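Local coordinates for protein peptidase M42 (Thaumarchaeota archaeon SCGC AB-539-E09, PDB 5DS0) that probably removes amino-terminal residues from peptides as a dodecameric, two-metal TET aminopeptidase of the M42 family, with cobalt bound in its active site, at residues 178-183 with 322-327; 185-190 with 334-339; 234-239 with 341-346; 260-265 with 277-282. All blocks are in the same frame, centred on the assembly; numbering follows the deposited sequence.

In the fold
Contact 1 lies at the metal site: Asp180 bridges two cobalt ions, one of them also bound by His325. Contact 3 reaches the other cobalt through Glu237, whose OE1 lies 2.9 Å from Asp180 OD1 at the shared metal; the two contact centres are about 17 Å apart. Contact 2 continues helix 179-197 away from the metals and packs it on helix 333-349, its centre about 7 Å from that of contact 3, which uses the next turns of the same helix. Contact 4, about 22 Å from contact 1 between centres and nested within the loops closed by the other three, adds helix 273-285, joined to contact 3 through Leu346 and Phe278.

Contact 1 (178-183 with 322-327); sequences AFDDRI and RHIHSH. With CO (cobalt (II) ion), chain U; CO (cobalt (II) ion), chain T.
Asp180 OD2 is held at 1.9 Å by a cobalt ion that His325 NE2 binds at 2.1 Å. This is the dinuclear metal centre of an M42 aminopeptidase: the other carboxylate oxygen, Asp180 OD1, binds the second cobalt at 2.0 Å, so one aspartate bridges both ions. Its CG stands anti to the backbone N (chi1 179°), which carries the carboxylate from the start of helix 179-197 toward the metals and the loop 322-327. Carboxylate and imidazole are nearly coplanar, 18° apart, and OD2 meets the ring at its edge, in plane. The 2.9 Å between Asp180 OD2 and His325 NE2 is the spacing of two ligands on one ion and not a hydrogen bond. The other ring nitrogen, His325 ND1, is hydrogen-bonded to Gly90 O, a second-shell link that helps hold the imidazole's rotation. Glu215 completes the protein ligands of the cobalt bound by His325; His66 and Glu237 join Asp180 at the other, in a site that also includes Glu214. The peptide bond between Asp180 and Asp181 is cis, a kink right beside the bridging ligand. Ile324 flanks the carboxylate with an apolar group, its CD1 lying 4.3 Å from Asp180 OD2.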
loop_
_atom_site.group_PDB
_atom_site.type_symbol
_atom_site.label_atom_id
_atom_site.label_comp_id
_atom_site.label_asym_id
_atom_site.label_seq_id
_atom_site.Cartn_x
_atom_site.Cartn_y
_atom_site.Cartn_z
ATOM N N ALA C 178 6.309 38.025 -15.436
ATOM C CA ALA C 178 5.812 38.183 -16.797
ATOM C C ALA C 178 6.871 38.245 -17.893
ATOM O O ALA C 178 6.557 38.632 -19.021
ATOM C CB ALA C 178 4.897 39.394 -16.874
ATOM N N PHE C 179 8.110 37.849 -17.603
ATOM C CA PHE C 179 9.101 37.752 -18.666
ATOM C C PHE C 179 8.532 36.903 -19.801
ATOM O O PHE C 179 8.743 37.223 -20.957
ATOM C CB PHE C 179 10.407 37.155 -18.173
ATOM C CG PHE C 179 11.191 38.064 -17.275
ATOM C CD1 PHE C 179 11.420 39.380 -17.625
ATOM C CD2 PHE C 179 11.735 37.592 -16.099
ATOM C CE1 PHE C 179 12.153 40.210 -16.805
ATOM C CE2 PHE C 179 12.471 38.422 -15.277
ATOM C CZ PHE C 179 12.670 39.734 -15.627
ATOM N N ASP C 180 7.811 35.843 -19.453
ATOM C CA ASP C 180 7.095 35.028 -20.407
ATOM C C ASP C 180 5.763 35.700 -20.651
ATOM O O ASP C 180 4.878 35.587 -19.807
ATOM C CB ASP C 180 6.889 33.637 -19.807
ATOM C CG ASP C 180 6.117 32.703 -20.708
ATOM O OD1 ASP C 180 5.934 33.008 -21.910
ATOM O OD2 ASP C 180 5.692 31.638 -20.199
ATOM N N ASP C 181 5.569 36.396 -21.774
ATOM C CA ASP C 181 6.545 36.544 -22.852
ATOM C C ASP C 181 6.681 38.020 -23.264
ATOM O O ASP C 181 6.800 38.355 -24.441
ATOM C CB ASP C 181 6.129 35.677 -24.027
ATOM C CG ASP C 181 7.164 35.633 -25.152
ATOM O OD1 ASP C 181 8.356 35.925 -24.913
ATOM O OD2 ASP C 181 6.753 35.283 -26.275
ATOM N N ARG C 182 6.681 38.899 -22.269
ATOM C CA ARG C 182 6.819 40.323 -22.521
ATOM C C ARG C 182 8.247 40.641 -22.903
ATOM O O ARG C 182 8.488 41.619 -23.620
ATOM C CB ARG C 182 6.345 41.143 -21.327
ATOM C CG ARG C 182 4.825 41.132 -21.232
ATOM C CD ARG C 182 4.277 41.753 -19.961
ATOM N NE ARG C 182 2.914 41.305 -19.709
ATOM C CZ ARG C 182 2.229 41.533 -18.590
ATOM N NH1 ARG C 182 2.757 42.248 -17.606
ATOM N NH2 ARG C 182 0.999 41.049 -18.455
ATOM N N ILE C 183 9.190 39.801 -22.488
ATOM C CA ILE C 183 10.555 39.968 -22.938
ATOM C C ILE C 183 10.642 39.697 -24.437
ATOM O O ILE C 183 11.402 40.362 -25.136
ATOM C CB ILE C 183 11.564 39.096 -22.161
ATOM C CG1 ILE C 183 12.983 39.617 -22.358
ATOM C CG2 ILE C 183 11.508 37.652 -22.610
ATOM C CD1 ILE C 183 13.231 41.001 -21.763
ATOM N N ARG C 322 14.904 31.907 -15.842
ATOM C CA ARG C 322 14.767 31.036 -14.691
ATOM C C ARG C 322 13.451 31.327 -13.991
ATOM O O ARG C 322 13.065 32.478 -13.848
ATOM C CB ARG C 322 15.910 31.263 -13.717
ATOM C CG ARG C 322 17.296 31.017 -14.299
ATOM C CD ARG C 322 18.354 31.208 -13.223
ATOM N NE ARG C 322 19.728 30.935 -13.659
ATOM C CZ ARG C 322 20.808 31.138 -12.899
ATOM N NH1 ARG C 322 20.689 31.613 -11.663
ATOM N NH2 ARG C 322 22.021 30.878 -13.365
ATOM N N HIS C 323 12.750 30.279 -13.592
ATOM C CA HIS C 323 11.520 30.381 -12.816
ATOM C C HIS C 323 10.353 31.082 -13.525
ATOM O O HIS C 323 9.721 31.998 -12.970
ATOM C CB HIS C 323 11.809 31.043 -11.465
ATOM C CG HIS C 323 13.132 30.660 -10.884
ATOM N ND1 HIS C 323 13.456 29.362 -10.565
ATOM C CD2 HIS C 323 14.220 31.407 -10.578
ATOM C CE1 HIS C 323 14.690 29.324 -10.096
ATOM N NE2 HIS C 323 15.174 30.553 -10.086
ATOM N N ILE C 324 10.050 30.638 -14.736
ATOM C CA ILE C 324 8.877 31.152 -15.434
ATOM C C ILE C 324 7.601 30.571 -14.817
ATOM O O ILE C 324 7.673 29.678 -13.989
ATOM C CB ILE C 324 8.909 30.844 -16.932
ATOM C CG1 ILE C 324 8.931 29.339 -17.175
ATOM C CG2 ILE C 324 10.119 31.496 -17.569
ATOM C CD1 ILE C 324 8.579 28.953 -18.601
ATOM N N HIS C 325 6.443 31.112 -15.215
ATOM C CA HIS C 325 5.159 30.695 -14.673
ATOM C C HIS C 325 5.179 30.697 -13.135
ATOM O O HIS C 325 4.655 29.795 -12.481
ATOM C CB HIS C 325 4.773 29.314 -15.215
ATOM C CG HIS C 325 4.364 29.321 -16.658
ATOM N ND1 HIS C 325 3.363 28.508 -17.142
ATOM C CD2 HIS C 325 4.812 30.040 -17.719
ATOM C CE1 HIS C 325 3.216 28.720 -18.438
ATOM N NE2 HIS C 325 4.070 29.656 -18.809
ATOM N N SER C 326 5.796 31.728 -12.574
ATOM C CA SER C 326 5.855 31.921 -11.138
ATOM C C SER C 326 5.909 33.428 -10.849
ATOM O O SER C 326 6.010 34.225 -11.758
ATOM C CB SER C 326 7.056 31.152 -10.543
ATOM O OG SER C 326 8.233 31.943 -10.418
ATOM N N HIS C 327 5.837 33.813 -9.585
ATOM C CA HIS C 327 5.806 35.236 -9.242
ATOM C C HIS C 327 7.038 35.999 -9.680
ATOM O O HIS C 327 6.952 37.174 -10.022
ATOM C CB HIS C 327 5.596 35.444 -7.736
ATOM C CG HIS C 327 4.164 35.409 -7.335
ATOM N ND1 HIS C 327 3.372 34.296 -7.515
ATOM C CD2 HIS C 327 3.369 36.352 -6.783
ATOM C CE1 HIS C 327 2.149 34.557 -7.092
ATOM N NE2 HIS C 327 2.123 35.797 -6.635
HETATM CO CO CO U . 4.322 30.505 -20.762
HETATM CO CO CO T . 5.100 31.798 -23.265
#

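Contact 2 (185-190 with 334-339); sequences AFVLME and KDTENA
Two helices of the alpha/beta catalytic domain, 179-197 and 333-349, pack side by side here, their segments running in broadly the same direction at a crossing angle of -45° with the axes 9.8 Å apart. Val187 and Thr336 are the main pieces of the interface. Thr336 turns its methyl, not its hydroxyl, across the gap: CG2 is anti to the backbone N (chi1 of OG1 -56°), and OG1 is left beside that N, where it hydrogen-bonds Ser332 O one turn back. The methyl meets two partners. It approaches the Phe186 ring obliquely, 4.0 Å from CE2, the two side chains crossing at about a right angle, and it lies 4.1 Å from Val187 CG2. One turn further along helix 333-349, Ala339 offers its small CB to the same valine methyl, Val187 CG2, at 4.3 Å, while the other branch, Val187 CG1, sits 4.2 Å from the carbonyl carbon of Ala339. Val187 thus spans two turns of the opposing helix. Around this core, Phe186 also packs on Leu9 and Met10 of helix 2-15, and Ile319 of strand 314-322 touches both Val187 and Ala339. All four touching residues are buried and no hydrogen bond joins the two segments, so cohesion rests on methyl and aromatic packing, and the one polar side-chain group, Thr336 OG1, is satisfied at the end of the strand just before the helix.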
loop_
_atom_site.group_PDB
_atom_site.type_symbol
_atom_site.label_atom_id
_atom_site.label_comp_id
_atom_site.label_asym_id
_atom_site.label_seq_id
_atom_site.Cartn_x
_atom_site.Cartn_y
_atom_site.Cartn_z
ATOM N N ALA C 185 8.110 40.259 -26.549
ATOM C CA ALA C 185 7.497 41.460 -27.098
ATOM C C ALA C 185 8.483 42.613 -27.053
ATOM O O ALA C 185 8.574 43.399 -27.985
ATOM C CB ALA C 185 6.263 41.819 -26.307
ATOM N N PHE C 186 9.243 42.695 -25.967
ATOM C CA PHE C 186 10.267 43.716 -25.822
ATOM C C PHE C 186 11.296 43.632 -26.935
ATOM O O PHE C 186 11.676 44.645 -27.505
ATOM C CB PHE C 186 10.958 43.576 -24.465
ATOM C CG PHE C 186 12.103 44.528 -24.260
ATOM C CD1 PHE C 186 11.880 45.798 -23.759
ATOM C CD2 PHE C 186 13.402 44.130 -24.534
ATOM C CE1 PHE C 186 12.929 46.665 -23.552
ATOM C CE2 PHE C 186 14.461 44.986 -24.324
ATOM C CZ PHE C 186 14.225 46.256 -23.833
ATOM N N VAL C 187 11.744 42.418 -27.238
ATOM C CA VAL C 187 12.728 42.207 -28.285
ATOM C C VAL C 187 12.219 42.657 -29.643
ATOM O O VAL C 187 12.908 43.372 -30.352
ATOM C CB VAL C 187 13.116 40.731 -28.380
ATOM C CG1 VAL C 187 13.922 40.454 -29.644
ATOM C CG2 VAL C 187 13.934 40.334 -27.166
ATOM N N LEU C 188 11.020 42.235 -30.023
ATOM C CA LEU C 188 10.525 42.571 -31.350
ATOM C C LEU C 188 10.266 44.067 -31.493
ATOM O O LEU C 188 10.519 44.648 -32.548
ATOM C CB LEU C 188 9.283 41.761 -31.713
ATOM C CG LEU C 188 7.996 41.939 -30.907
ATOM C CD1 LEU C 188 7.068 43.002 -31.483
ATOM C CD2 LEU C 188 7.264 40.606 -30.845
HETATM N N MSE C 189 9.786 44.691 -30.429
HETATM C CA MSE C 189 9.599 46.141 -30.423
HETATM C C MSE C 189 10.909 46.880 -30.543
HETATM O O MSE C 189 10.999 47.864 -31.267
HETATM C CB MSE C 189 8.897 46.566 -29.142
HETATM C CG MSE C 189 7.415 46.264 -29.265
HETATM SE SE MSE C 189 6.462 47.044 -27.736
HETATM C CE MSE C 189 7.022 45.816 -26.303
ATOM N N GLU C 190 11.928 46.429 -29.825
ATOM C CA GLU C 190 13.233 47.074 -29.885
ATOM C C GLU C 190 13.885 46.860 -31.230
ATOM O O GLU C 190 14.613 47.725 -31.710
ATOM C CB GLU C 190 14.154 46.560 -28.778
ATOM C CG GLU C 190 13.823 47.133 -27.407
ATOM C CD GLU C 190 14.041 48.630 -27.338
ATOM O OE1 GLU C 190 15.212 49.044 -27.206
ATOM O OE2 GLU C 190 13.052 49.384 -27.468
ATOM N N LYS C 334 22.107 40.648 -21.283
ATOM C CA LYS C 334 23.017 40.357 -22.363
ATOM C C LYS C 334 22.383 39.403 -23.379
ATOM O O LYS C 334 22.476 39.650 -24.582
ATOM C CB LYS C 334 24.293 39.758 -21.808
ATOM C CG LYS C 334 25.389 39.610 -22.839
ATOM C CD LYS C 334 26.510 38.740 -22.314
ATOM C CE LYS C 334 27.532 38.505 -23.408
ATOM N NZ LYS C 334 28.510 37.440 -23.030
ATOM N N ASP C 335 21.760 38.325 -22.904
ATOM C CA ASP C 335 21.047 37.398 -23.791
ATOM C C ASP C 335 19.978 38.141 -24.599
ATOM O O ASP C 335 19.826 37.927 -25.802
ATOM C CB ASP C 335 20.335 36.299 -22.996
ATOM C CG ASP C 335 21.282 35.247 -22.400
ATOM O OD1 ASP C 335 22.467 35.170 -22.814
ATOM O OD2 ASP C 335 20.813 34.481 -21.498
ATOM N N THR C 336 19.237 39.010 -23.914
ATOM C CA THR C 336 18.182 39.816 -24.522
ATOM C C THR C 336 18.746 40.688 -25.643
ATOM O O THR C 336 18.213 40.728 -26.750
ATOM C CB THR C 336 17.523 40.720 -23.459
ATOM O OG1 THR C 336 17.056 39.901 -22.399
ATOM C CG2 THR C 336 16.357 41.506 -24.023
ATOM N N GLU C 337 19.829 41.393 -25.344
ATOM C CA GLU C 337 20.475 42.228 -26.331
ATOM C C GLU C 337 20.843 41.415 -27.572
ATOM O O GLU C 337 20.624 41.850 -28.704
ATOM C CB GLU C 337 21.710 42.891 -25.712
ATOM C CG GLU C 337 22.530 43.745 -26.668
ATOM C CD GLU C 337 21.720 44.837 -27.359
ATOM O OE1 GLU C 337 20.647 45.232 -26.819
ATOM O OE2 GLU C 337 22.171 45.329 -28.427
ATOM N N ASN C 338 21.434 40.249 -27.351
ATOM C CA ASN C 338 21.839 39.389 -28.449
ATOM C C ASN C 338 20.663 38.867 -29.248
ATOM O O ASN C 338 20.787 38.642 -30.451
ATOM C CB ASN C 338 22.686 38.222 -27.942
ATOM C CG ASN C 338 24.145 38.585 -27.790
ATOM O OD1 ASN C 338 24.671 39.421 -28.525
ATOM N ND2 ASN C 338 24.818 37.930 -26.865
ATOM N N ALA C 339 19.538 38.637 -28.589
ATOM C CA ALA C 339 18.340 38.226 -29.310
ATOM C C ALA C 339 17.881 39.335 -30.231
ATOM O O ALA C 339 17.473 39.086 -31.359
ATOM C CB ALA C 339 17.235 37.858 -28.339
#

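Contact 3 (234-239 with 341-346); sequences LVLEVD and RLVIEL. With CO (cobalt (II) ion), chain T.
Leu234, Leu236 and Leu346 all carry CG anti to their carbonyl carbon (chi1 -62° in Leu236), and Val343 sets CG1 the same way, which points the methyl ends of strand and helix at one another. The contact lays helix 333-349 against the central mixed sheet of the alpha/beta catalytic domain, antiparallel to strand 232-240 at 177° and with the segment axes 11.3 Å apart. Leu236 CD2 meets Val343 CG1 at 4.0 Å; Leu234 CD1 meets Leu346 CD1 at the same separation and lies 4.5 Å from Val343 CG1. The valine methyl therefore touches both leucines, while Leu346, one turn later, covers only the earlier of them. Alternation along the strand divides its two faces: Leu234 and Leu236 point to the helix, whereas Glu237 leaves on the other face towards the metals. Strand 314-322, alongside, extends the apolar layer through Val315 and Ile317, and Leu188 of helix 179-197 packs on Leu236. The strand is thus a wall shared by the hydrophobic core and the active site. Glu237 grips the cobalt that Asp180 OD1 binds with both of its oxygens, OE2 at 2.2 Å and OE1 at 2.5 Å, a bidentate hold. OE1 has another partner, since Val238 N donates to the anti lone pair of Glu237 OE1 at 3.1 Å.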
loop_
_atom_site.group_PDB
_atom_site.type_symbol
_atom_site.label_atom_id
_atom_site.label_comp_id
_atom_site.label_asym_id
_atom_site.label_seq_id
_atom_site.Cartn_x
_atom_site.Cartn_y
_atom_site.Cartn_z
ATOM N N LEU C 234 9.027 34.310 -37.050
ATOM C CA LEU C 234 9.994 34.209 -35.966
ATOM C C LEU C 234 9.255 34.419 -34.663
ATOM O O LEU C 234 8.842 35.523 -34.358
ATOM C CB LEU C 234 11.064 35.271 -36.086
ATOM C CG LEU C 234 11.814 35.362 -37.405
ATOM C CD1 LEU C 234 12.813 36.510 -37.334
ATOM C CD2 LEU C 234 12.515 34.053 -37.733
ATOM N N VAL C 235 9.049 33.355 -33.905
ATOM C CA VAL C 235 8.369 33.476 -32.639
ATOM C C VAL C 235 9.391 33.632 -31.540
ATOM O O VAL C 235 10.360 32.880 -31.468
ATOM C CB VAL C 235 7.491 32.260 -32.379
ATOM C CG1 VAL C 235 6.954 32.288 -30.965
ATOM C CG2 VAL C 235 6.354 32.243 -33.374
ATOM N N LEU C 236 9.176 34.629 -30.693
ATOM C CA LEU C 236 10.079 34.917 -29.582
ATOM C C LEU C 236 9.430 34.486 -28.301
ATOM O O LEU C 236 8.300 34.857 -28.027
ATOM C CB LEU C 236 10.373 36.395 -29.526
ATOM C CG LEU C 236 11.075 36.838 -30.800
ATOM C CD1 LEU C 236 10.862 38.306 -31.136
ATOM C CD2 LEU C 236 12.542 36.538 -30.673
ATOM N N GLU C 237 10.128 33.665 -27.540
ATOM C CA GLU C 237 9.592 33.089 -26.320
ATOM C C GLU C 237 10.702 33.047 -25.281
ATOM O O GLU C 237 11.828 33.470 -25.542
ATOM C CB GLU C 237 9.070 31.670 -26.567
ATOM C CG GLU C 237 7.556 31.510 -26.645
ATOM C CD GLU C 237 6.761 31.785 -25.356
ATOM O OE1 GLU C 237 7.322 32.088 -24.295
ATOM O OE2 GLU C 237 5.524 31.654 -25.425
ATOM N N VAL C 238 10.362 32.540 -24.105
ATOM C CA VAL C 238 11.338 32.235 -23.106
ATOM C C VAL C 238 11.647 30.745 -23.190
ATOM O O VAL C 238 10.881 29.978 -23.741
ATOM C CB VAL C 238 10.833 32.587 -21.700
ATOM C CG1 VAL C 238 10.667 34.080 -21.568
ATOM C CG2 VAL C 238 9.535 31.870 -21.390
ATOM N N ASP C 239 12.798 30.360 -22.659
ATOM C CA ASP C 239 13.194 28.969 -22.561
ATOM C C ASP C 239 13.374 28.698 -21.088
ATOM O O ASP C 239 13.833 29.578 -20.344
ATOM C CB ASP C 239 14.527 28.743 -23.289
ATOM C CG ASP C 239 14.537 27.481 -24.145
ATOM O OD1 ASP C 239 13.981 26.440 -23.706
ATOM O OD2 ASP C 239 15.123 27.534 -25.259
ATOM N N ARG C 341 19.877 41.715 -31.527
ATOM C CA ARG C 341 20.860 41.717 -32.610
ATOM C C ARG C 341 20.543 40.630 -33.631
ATOM O O ARG C 341 20.531 40.879 -34.833
ATOM C CB ARG C 341 22.264 41.498 -32.075
ATOM C CG ARG C 341 22.871 42.697 -31.389
ATOM C CD ARG C 341 24.290 42.393 -30.939
ATOM N NE ARG C 341 24.684 43.176 -29.757
ATOM C CZ ARG C 341 25.455 44.279 -29.764
ATOM N NH1 ARG C 341 25.764 44.880 -28.610
ATOM N NH2 ARG C 341 25.877 44.826 -30.911
ATOM N N LEU C 342 20.277 39.429 -33.145
ATOM C CA LEU C 342 20.048 38.298 -34.022
ATOM C C LEU C 342 18.835 38.497 -34.935
ATOM O O LEU C 342 18.923 38.225 -36.133
ATOM C CB LEU C 342 19.865 37.019 -33.203
ATOM C CG LEU C 342 19.557 35.755 -34.004
ATOM C CD1 LEU C 342 20.668 35.449 -34.995
ATOM C CD2 LEU C 342 19.332 34.578 -33.068
ATOM N N VAL C 343 17.721 38.959 -34.367
ATOM C CA VAL C 343 16.484 39.123 -35.144
ATOM C C VAL C 343 16.697 40.160 -36.252
ATOM O O VAL C 343 16.233 39.966 -37.371
ATOM C CB VAL C 343 15.181 39.459 -34.317
ATOM C CG1 VAL C 343 14.619 38.225 -33.622
ATOM C CG2 VAL C 343 15.386 40.555 -33.295
ATOM N N ILE C 344 17.443 41.220 -35.960
ATOM C CA ILE C 344 17.760 42.220 -36.964
ATOM C C ILE C 344 18.547 41.609 -38.124
ATOM O O ILE C 344 18.184 41.793 -39.284
ATOM C CB ILE C 344 18.512 43.405 -36.335
ATOM C CG1 ILE C 344 17.542 44.235 -35.481
ATOM C CG2 ILE C 344 19.146 44.285 -37.401
ATOM C CD1 ILE C 344 18.193 45.274 -34.592
ATOM N N GLU C 345 19.606 40.866 -37.812
ATOM C CA GLU C 345 20.405 40.225 -38.851
ATOM C C GLU C 345 19.560 39.305 -39.713
ATOM O O GLU C 345 19.770 39.207 -40.914
ATOM C CB GLU C 345 21.558 39.424 -38.249
ATOM C CG GLU C 345 22.591 40.235 -37.486
ATOM C CD GLU C 345 23.040 41.473 -38.230
ATOM O OE1 GLU C 345 23.625 41.347 -39.331
ATOM O OE2 GLU C 345 22.841 42.573 -37.692
ATOM N N LEU C 346 18.627 38.597 -39.099
ATOM C CA LEU C 346 17.762 37.685 -39.843
ATOM C C LEU C 346 16.893 38.468 -40.801
ATOM O O LEU C 346 16.840 38.163 -41.989
ATOM C CB LEU C 346 16.872 36.884 -38.904
ATOM C CG LEU C 346 17.594 35.913 -37.978
ATOM C CD1 LEU C 346 16.608 35.356 -36.975
ATOM C CD2 LEU C 346 18.242 34.785 -38.754
HETATM CO CO CO T . 5.100 31.798 -23.265
#

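Contact 4 (260-265 with 277-282); sequences PGLVTY and EFVINV
Strand 261-263 passes a helix 273-285 segment with their backbones well separated, the nearest alpha carbons, those of Leu262 and Ile280, lying 8.1 Å apart, and the chain turns a corner at Thr264. From the strand one side chain, Leu262, makes the contact. Pointing toward the helix, it sets CG anti to its backbone N (chi1 178°) and sends its two methyls to different residues. CD1 rests 4.0 Å from Val279 CG1, the side chains crossing at a slant. CD2 comes across Ile280, 3.7 Å from CG1 and 4.1 Å from CD1, the side chains at about a right angle. The leucine fork thus straddles two successive helix residues, one methyl on each. Val279 points toward the strand, while Ile280 starts off to one side and brings only its ethyl branch across. The contact is wholly apolar, a packing of strand on helix within the catalytic domain and remote from the metal site. Strand 261-263 lies between strands 291-295 and 314-322 in the mixed sheet; Leu262 also touches Val315 and Ile317 of the latter, Ile280 packs on Leu292 of the former, and on another side of helix 273-285 Phe278 and Val282 meet Leu346 of helix 333-349.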
loop_
_atom_site.group_PDB
_atom_site.type_symbol
_atom_site.label_atom_id
_atom_site.label_comp_id
_atom_site.label_asym_id
_atom_site.label_seq_id
_atom_site.Cartn_x
_atom_site.Cartn_y
_atom_site.Cartn_z
ATOM N N PRO C 260 20.936 33.623 -26.687
ATOM C CA PRO C 260 19.585 33.199 -27.011
ATOM C C PRO C 260 19.552 31.762 -27.474
ATOM O O PRO C 260 20.571 31.211 -27.890
ATOM C CB PRO C 260 19.182 34.124 -28.156
ATOM C CG PRO C 260 20.469 34.618 -28.723
ATOM C CD PRO C 260 21.374 34.738 -27.538
ATOM N N GLY C 261 18.375 31.161 -27.389
ATOM C CA GLY C 261 18.195 29.783 -27.782
ATOM C C GLY C 261 17.494 29.680 -29.114
ATOM O O GLY C 261 16.836 30.613 -29.567
ATOM N N LEU C 262 17.658 28.530 -29.751
ATOM C CA LEU C 262 16.916 28.192 -30.956
ATOM C C LEU C 262 16.281 26.846 -30.725
ATOM O O LEU C 262 16.952 25.868 -30.414
ATOM C CB LEU C 262 17.850 28.123 -32.143
ATOM C CG LEU C 262 17.162 27.725 -33.436
ATOM C CD1 LEU C 262 16.278 28.854 -33.922
ATOM C CD2 LEU C 262 18.189 27.386 -34.499
ATOM N N VAL C 263 14.975 26.796 -30.866
ATOM C CA VAL C 263 14.244 25.590 -30.553
ATOM C C VAL C 263 14.253 24.683 -31.771
ATOM O O VAL C 263 13.698 25.047 -32.820
ATOM C CB VAL C 263 12.798 25.902 -30.145
ATOM C CG1 VAL C 263 12.038 24.622 -29.849
ATOM C CG2 VAL C 263 12.772 26.804 -28.940
ATOM N N THR C 264 14.809 23.494 -31.596
ATOM C CA THR C 264 14.918 22.501 -32.644
ATOM C C THR C 264 13.752 21.516 -32.667
ATOM O O THR C 264 13.603 20.754 -33.621
ATOM C CB THR C 264 16.192 21.673 -32.450
ATOM O OG1 THR C 264 16.167 21.038 -31.162
ATOM C CG2 THR C 264 17.412 22.562 -32.533
ATOM N N TYR C 265 12.968 21.485 -31.586
ATOM C CA TYR C 265 11.783 20.639 -31.493
ATOM C C TYR C 265 10.962 21.028 -30.278
ATOM O O TYR C 265 11.504 21.270 -29.220
ATOM C CB TYR C 265 12.137 19.148 -31.393
ATOM C CG TYR C 265 10.944 18.324 -30.997
ATOM C CD1 TYR C 265 9.934 18.075 -31.906
ATOM C CD2 TYR C 265 10.789 17.837 -29.702
ATOM C CE1 TYR C 265 8.811 17.338 -31.551
ATOM C CE2 TYR C 265 9.660 17.107 -29.332
ATOM C CZ TYR C 265 8.682 16.860 -30.268
ATOM O OH TYR C 265 7.560 16.151 -29.950
ATOM N N GLU C 277 18.491 26.014 -40.252
ATOM C CA GLU C 277 19.883 26.091 -40.668
ATOM C C GLU C 277 20.262 27.544 -40.958
ATOM O O GLU C 277 21.372 27.982 -40.644
ATOM C CB GLU C 277 20.153 25.187 -41.890
ATOM C CG GLU C 277 19.954 23.694 -41.661
ATOM C CD GLU C 277 20.700 23.117 -40.434
ATOM O OE1 GLU C 277 21.765 23.665 -40.008
ATOM O OE2 GLU C 277 20.219 22.086 -39.878
ATOM N N PHE C 278 19.330 28.277 -41.549
ATOM C CA PHE C 278 19.525 29.675 -41.865
ATOM C C PHE C 278 19.839 30.494 -40.623
ATOM O O PHE C 278 20.816 31.247 -40.590
ATOM C CB PHE C 278 18.267 30.201 -42.556
ATOM C CG PHE C 278 18.260 31.689 -42.803
ATOM C CD1 PHE C 278 18.951 32.237 -43.878
ATOM C CD2 PHE C 278 17.529 32.540 -41.975
ATOM C CE1 PHE C 278 18.928 33.603 -44.113
ATOM C CE2 PHE C 278 17.504 33.908 -42.208
ATOM C CZ PHE C 278 18.204 34.438 -43.279
ATOM N N VAL C 279 19.041 30.321 -39.586
ATOM C CA VAL C 279 19.262 31.043 -38.335
ATOM C C VAL C 279 20.609 30.670 -37.695
ATOM O O VAL C 279 21.351 31.538 -37.248
ATOM C CB VAL C 279 18.123 30.781 -37.334
ATOM C CG1 VAL C 279 18.407 31.466 -36.003
ATOM C CG2 VAL C 279 16.803 31.273 -37.901
ATOM N N ILE C 280 20.926 29.384 -37.667
ATOM C CA ILE C 280 22.186 28.935 -37.106
ATOM C C ILE C 280 23.366 29.609 -37.805
ATOM O O ILE C 280 24.317 30.036 -37.136
ATOM C CB ILE C 280 22.330 27.396 -37.167
ATOM C CG1 ILE C 280 21.396 26.751 -36.138
ATOM C CG2 ILE C 280 23.753 26.958 -36.870
ATOM C CD1 ILE C 280 21.151 25.275 -36.359
ATOM N N ASN C 281 23.292 29.722 -39.132
ATOM C CA ASN C 281 24.380 30.315 -39.918
ATOM C C ASN C 281 24.450 31.818 -39.771
ATOM O O ASN C 281 25.534 32.375 -39.613
ATOM C CB ASN C 281 24.261 29.955 -41.390
ATOM C CG ASN C 281 24.421 28.465 -41.634
ATOM O OD1 ASN C 281 24.986 27.727 -40.816
ATOM N ND2 ASN C 281 23.894 27.999 -42.758
ATOM N N VAL C 282 23.302 32.480 -39.803
ATOM C CA VAL C 282 23.284 33.911 -39.605
ATOM C C VAL C 282 23.922 34.264 -38.262
ATOM O O VAL C 282 24.703 35.215 -38.170
ATOM C CB VAL C 282 21.859 34.472 -39.690
ATOM C CG1 VAL C 282 21.803 35.918 -39.201
ATOM C CG2 VAL C 282 21.357 34.387 -41.128
#